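Local coordinates for protein BONZAI 1 (Arabidopsis thaliana, PDB 6KXT) that binds phospholipids in a calcium-dependent manner and restrains cell death and defence responses, the part present here being its second C2 domain, at residues K57-L60 with N61-W64; D106-K109 with L110-G114. All blocks are in the same frame, centred on the assembly; numbering follows the deposited sequence. Where two conformers were deposited one is given.

Interaction 1: residues K57-L60 with N61-W64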
loop_
_atom_site.group_PDB
_atom_site.type_symbol
_atom_site.label_atom_id
_atom_site.label_comp_id
_atom_site.label_asym_id
_atom_site.label_seq_id
_atom_site.Cartn_x
_atom_site.Cartn_y
_atom_site.Cartn_z
ATOM N N LYS A 57 13.506 -9.493 3.806
ATOM C CA LYS A 57 14.609 -9.863 2.891
ATOM C C LYS A 57 14.241 -11.063 2.007
ATOM O O LYS A 57 13.721 -12.048 2.527
ATOM C CB LYS A 57 15.860 -10.163 3.743
ATOM C CG LYS A 57 16.503 -8.991 4.470
ATOM C CD LYS A 57 17.387 -8.190 3.563
ATOM C CE LYS A 57 18.588 -8.977 3.052
ATOM N NZ LYS A 57 19.178 -8.378 1.827
ATOM N N ASN A 58 14.539 -10.951 0.715
ATOM C CA ASN A 58 14.557 -12.086 -0.235
ATOM C C ASN A 58 13.184 -12.750 -0.322
ATOM O O ASN A 58 13.060 -14.003 -0.360
ATOM C CB ASN A 58 15.660 -13.073 0.169
ATOM C CG ASN A 58 17.003 -12.482 -0.150
ATOM O OD1 ASN A 58 17.231 -12.103 -1.287
ATOM N ND2 ASN A 58 17.838 -12.397 0.876
ATOM N N ASP A 59 12.122 -11.959 -0.254
ATOM C CA ASP A 59 10.765 -12.552 -0.200
ATOM C C ASP A 59 9.931 -12.093 -1.396
ATOM O O ASP A 59 9.658 -10.884 -1.517
ATOM C CB ASP A 59 10.090 -12.188 1.118
ATOM C CG ASP A 59 8.818 -12.918 1.447
ATOM O OD1 ASP A 59 8.408 -13.732 0.614
ATOM O OD2 ASP A 59 8.322 -12.672 2.589
ATOM N N LEU A 60 9.470 -13.009 -2.215
ATOM C CA LEU A 60 8.647 -12.668 -3.397
ATOM C C LEU A 60 7.150 -12.827 -3.061
ATOM O O LEU A 60 6.325 -12.484 -3.919
ATOM C CB LEU A 60 9.036 -13.548 -4.596
ATOM C CG LEU A 60 10.519 -13.489 -4.981
ATOM C CD1 LEU A 60 10.794 -14.479 -6.114
ATOM C CD2 LEU A 60 10.936 -12.089 -5.426
ATOM N N ASN A 61 6.786 -13.257 -1.854
ATOM C CA ASN A 61 5.375 -13.411 -1.427
ATOM C C ASN A 61 5.222 -12.862 -0.009
ATOM O O ASN A 61 4.776 -13.580 0.888
ATOM C CB ASN A 61 4.920 -14.846 -1.587
ATOM C CG ASN A 61 5.094 -15.326 -2.998
ATOM O OD1 ASN A 61 4.174 -15.135 -3.790
ATOM N ND2 ASN A 61 6.237 -15.942 -3.308
ATOM N N PRO A 62 5.667 -11.615 0.247
ATOM C CA PRO A 62 5.676 -11.068 1.588
ATOM C C PRO A 62 4.296 -10.904 2.239
ATOM O O PRO A 62 3.296 -10.615 1.560
ATOM C CB PRO A 62 6.289 -9.671 1.413
ATOM C CG PRO A 62 5.933 -9.270 -0.023
ATOM C CD PRO A 62 6.091 -10.615 -0.731
ATOM N N ILE A 63 4.273 -11.141 3.550
ATOM C CA ILE A 63 3.132 -10.753 4.439
ATOM C C ILE A 63 3.725 -9.893 5.533
ATOM O O ILE A 63 4.639 -10.344 6.227
ATOM C CB ILE A 63 2.396 -11.963 5.022
ATOM C CG1 ILE A 63 1.855 -12.918 3.958
ATOM C CG2 ILE A 63 1.293 -11.455 5.949
ATOM C CD1 ILE A 63 1.430 -14.299 4.479
ATOM N N TRP A 64 3.308 -8.630 5.665
ATOM C CA TRP A 64 3.973 -7.717 6.609
ATOM C C TRP A 64 3.198 -7.648 7.926
ATOM O O TRP A 64 2.000 -8.043 7.954
ATOM C CB TRP A 64 4.141 -6.314 5.985
ATOM C CG TRP A 64 5.167 -6.225 4.903
ATOM C CD1 TRP A 64 6.521 -6.109 5.055
ATOM C CD2 TRP A 64 4.899 -6.219 3.494
ATOM N NE1 TRP A 64 7.097 -6.034 3.820
ATOM C CE2 TRP A 64 6.146 -6.105 2.836
ATOM C CE3 TRP A 64 3.746 -6.360 2.705
ATOM C CZ2 TRP A 64 6.240 -5.988 1.453
ATOM C CZ3 TRP A 64 3.841 -6.265 1.326
ATOM C CH2 TRP A 64 5.075 -6.102 0.706
#

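Interaction 2: residues D106-K109 with L110-G114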
loop_
_atom_site.group_PDB
_atom_site.type_symbol
_atom_site.label_atom_id
_atom_site.label_comp_id
_atom_site.label_asym_id
_atom_site.label_seq_id
_atom_site.Cartn_x
_atom_site.Cartn_y
_atom_site.Cartn_z
ATOM N N ASP A 106 -11.681 1.237 -0.589
ATOM C CA ASP A 106 -11.330 0.254 -1.640
ATOM C C ASP A 106 -10.550 -0.918 -1.046
ATOM O O ASP A 106 -10.866 -2.097 -1.351
ATOM C CB ASP A 106 -10.428 0.912 -2.684
ATOM C CG ASP A 106 -11.041 1.990 -3.549
ATOM O OD1 ASP A 106 -12.275 2.017 -3.685
ATOM O OD2 ASP A 106 -10.236 2.806 -4.107
ATOM N N LEU A 107 -9.613 -0.655 -0.159
ATOM C CA LEU A 107 -8.847 -1.753 0.471
ATOM C C LEU A 107 -9.797 -2.645 1.266
ATOM O O LEU A 107 -9.613 -3.855 1.288
ATOM C CB LEU A 107 -7.761 -1.161 1.358
ATOM C CG LEU A 107 -6.665 -0.370 0.611
ATOM C CD1 LEU A 107 -5.642 0.123 1.615
ATOM C CD2 LEU A 107 -5.998 -1.179 -0.511
ATOM N N GLU A 108 -10.790 -2.079 1.947
ATOM C CA GLU A 108 -11.766 -2.896 2.694
ATOM C C GLU A 108 -12.538 -3.773 1.708
ATOM O O GLU A 108 -12.762 -4.944 2.036
ATOM C CB GLU A 108 -12.671 -1.962 3.470
ATOM C CG GLU A 108 -13.670 -2.682 4.346
ATOM C CD GLU A 108 -14.509 -1.742 5.220
ATOM O OE1 GLU A 108 -14.752 -0.638 4.814
ATOM O OE2 GLU A 108 -14.886 -2.191 6.295
ATOM N N LYS A 109 -12.911 -3.255 0.554
ATOM C CA LYS A 109 -13.670 -4.053 -0.442
ATOM C C LYS A 109 -12.786 -5.206 -0.947
ATOM O O LYS A 109 -13.298 -6.340 -1.081
ATOM C CB LYS A 109 -14.197 -3.134 -1.530
ATOM C CG LYS A 109 -15.307 -2.193 -1.085
ATOM C CD LYS A 109 -15.558 -1.188 -2.167
ATOM C CE LYS A 109 -16.679 -0.235 -1.840
ATOM N NZ LYS A 109 -16.323 0.743 -0.790
ATOM N N LEU A 110 -11.504 -4.977 -1.195
ATOM C CA LEU A 110 -10.622 -6.083 -1.633
ATOM C C LEU A 110 -10.597 -7.138 -0.533
ATOM O O LEU A 110 -10.688 -8.363 -0.832
ATOM C CB LEU A 110 -9.184 -5.593 -1.855
ATOM C CG LEU A 110 -8.976 -4.675 -3.039
ATOM C CD1 LEU A 110 -7.602 -4.044 -2.963
ATOM C CD2 LEU A 110 -9.162 -5.410 -4.351
ATOM N N HIS A 111 -10.470 -6.734 0.710
ATOM C CA HIS A 111 -10.474 -7.679 1.834
ATOM C C HIS A 111 -11.796 -8.469 1.856
ATOM O O HIS A 111 -11.786 -9.699 2.000
ATOM C CB HIS A 111 -10.250 -6.901 3.096
ATOM C CG HIS A 111 -10.378 -7.767 4.284
ATOM N ND1 HIS A 111 -9.543 -8.819 4.596
ATOM C CD2 HIS A 111 -11.362 -7.773 5.214
ATOM C CE1 HIS A 111 -10.020 -9.412 5.700
ATOM N NE2 HIS A 111 -11.115 -8.782 6.080
ATOM N N LEU A 112 -12.930 -7.782 1.825
ATOM C CA LEU A 112 -14.250 -8.446 1.901
ATOM C C LEU A 112 -14.454 -9.434 0.776
ATOM O O LEU A 112 -15.041 -10.525 1.033
ATOM C CB LEU A 112 -15.386 -7.403 1.898
ATOM C CG LEU A 112 -15.443 -6.528 3.155
ATOM C CD1 LEU A 112 -16.438 -5.384 2.968
ATOM C CD2 LEU A 112 -15.781 -7.338 4.391
ATOM N N ALA A 113 -13.979 -9.131 -0.431
ATOM C CA ALA A 113 -14.199 -9.953 -1.633
ATOM C C ALA A 113 -13.121 -11.034 -1.757
ATOM O O ALA A 113 -13.273 -11.914 -2.578
ATOM C CB ALA A 113 -14.207 -9.091 -2.859
ATOM N N GLY A 114 -12.060 -10.956 -0.988
ATOM C CA GLY A 114 -10.916 -11.873 -1.124
ATOM C C GLY A 114 -10.233 -11.753 -2.471
ATOM O O GLY A 114 -9.937 -12.804 -3.138
#

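Interaction 1: residues K57-L60 with N61-W64
The carboxylate of Asp59 reaches forward over the next residues, OD1 to the amide of Asn61 and OD2 to Pro62. Its CG stands opposite the backbone N (chi1 -169°), which brings the carboxylate round to the turn. OD1 accepts the amide hydrogen of Asn61, with 3.0 Å between Asp59 OD1 and Asn61 N; the short Asp side chain can just span the two residues. The bond is fairly straight (158° at the hydrogen), but the donor comes from above the carboxylate plane, about 50° out of it. Asp59 OD2 rests 3.3 Å from Pro62 CA and forms a salt bridge with Arg56, so each oxygen has a polar partner and the rotation of the carboxylate is fixed.

Leu60 sends its side chain off toward Ser25. Asn61 also leans away, its amide carbon CG lying beside the preceding peptide, 3.2 Å from Leu60 O, while its amide oxygen OD1 serves as acceptor for Asn22 N. Proline suits the next place because its nitrogen needs no acceptor and its ring stiffens the bend: Pro62 CD packs 3.4 Å from Leu60 C. Pro62 CB lies over one face of the Trp64 indole, 3.6 Å above its plane and nearer its margin than its middle; both residues are buried.

An Asp oxygen bonded to the amide two residues on defines an Asx turn; here it leads into the Leu-Asn-Pro-x-Trp sequence familiar from C2 domains, laid against strand 13-21.

Interaction 2: residues D106-K109 with L110-G114
Leu107 and Leu110 both set CG opposite their carbonyl carbon and beside the backbone N (chi1 -65° and -69°), and one turn of helix then brings their methyls together, Leu107 CD2 lying 4.1 Å from Leu110 CD1. The two side chains meet at a slant. Glu108 takes another course: CG lies anti to the backbone N (chi1 -177°) and the chain runs on extended, alongside that of Leu112 and pointing the same way. Its aliphatic part does the touching, Glu108 CG being 4.1 Å from Leu112 CD1, while its carboxylate reaches on through OE1 to a salt bridge with Lys77.

Beneath these contacts runs the regular helical bonding, from Leu110 N to Asp106 O (3.0 Å) through to Ala113 N with Lys109 O (2.9 Å). The carbonyl oxygen of Glu108, bonded to Leu112 N, is also lined by carbon: the methine Leu112 CG lies 3.3 Å from Glu108 O, and the methylene His111 CB 3.4 Å from Glu108 O. Gly114 then ends the helix in a Schellman motif, its positive phi being easy for a residue without a side chain.

Leu107 suits the buried face, where it packs on Ile16, Phe18, Val137 and Phe140. His111 bonds through ND1 to the carbonyl of Val137, so ND1 presumably carries a hydrogen. Apolar packing has little directional preference and gives the helix its grip on the sheet, whereas the directed histidine bond should help to fix how the helix is turned against it.

Interactions 1 and 2 belong to the same C2 domain but do not touch: their centres are 21 Å apart and their nearest atoms about 11 Å. Both lean on strand 13-21. The backbone of Trp64 bonds to Phe18, and the side chain of Leu107 packs on that same residue, so the loop of interaction 1 and the helix of interaction 2 meet one strand at a common residue. One contact shapes a bend before strand 67-70; the other closes a helix that also lies against strand 133-143. A sulfate ion, probably from the crystallisation liquor, lies about 5 Å from the side chain of Asp59, near interaction 1.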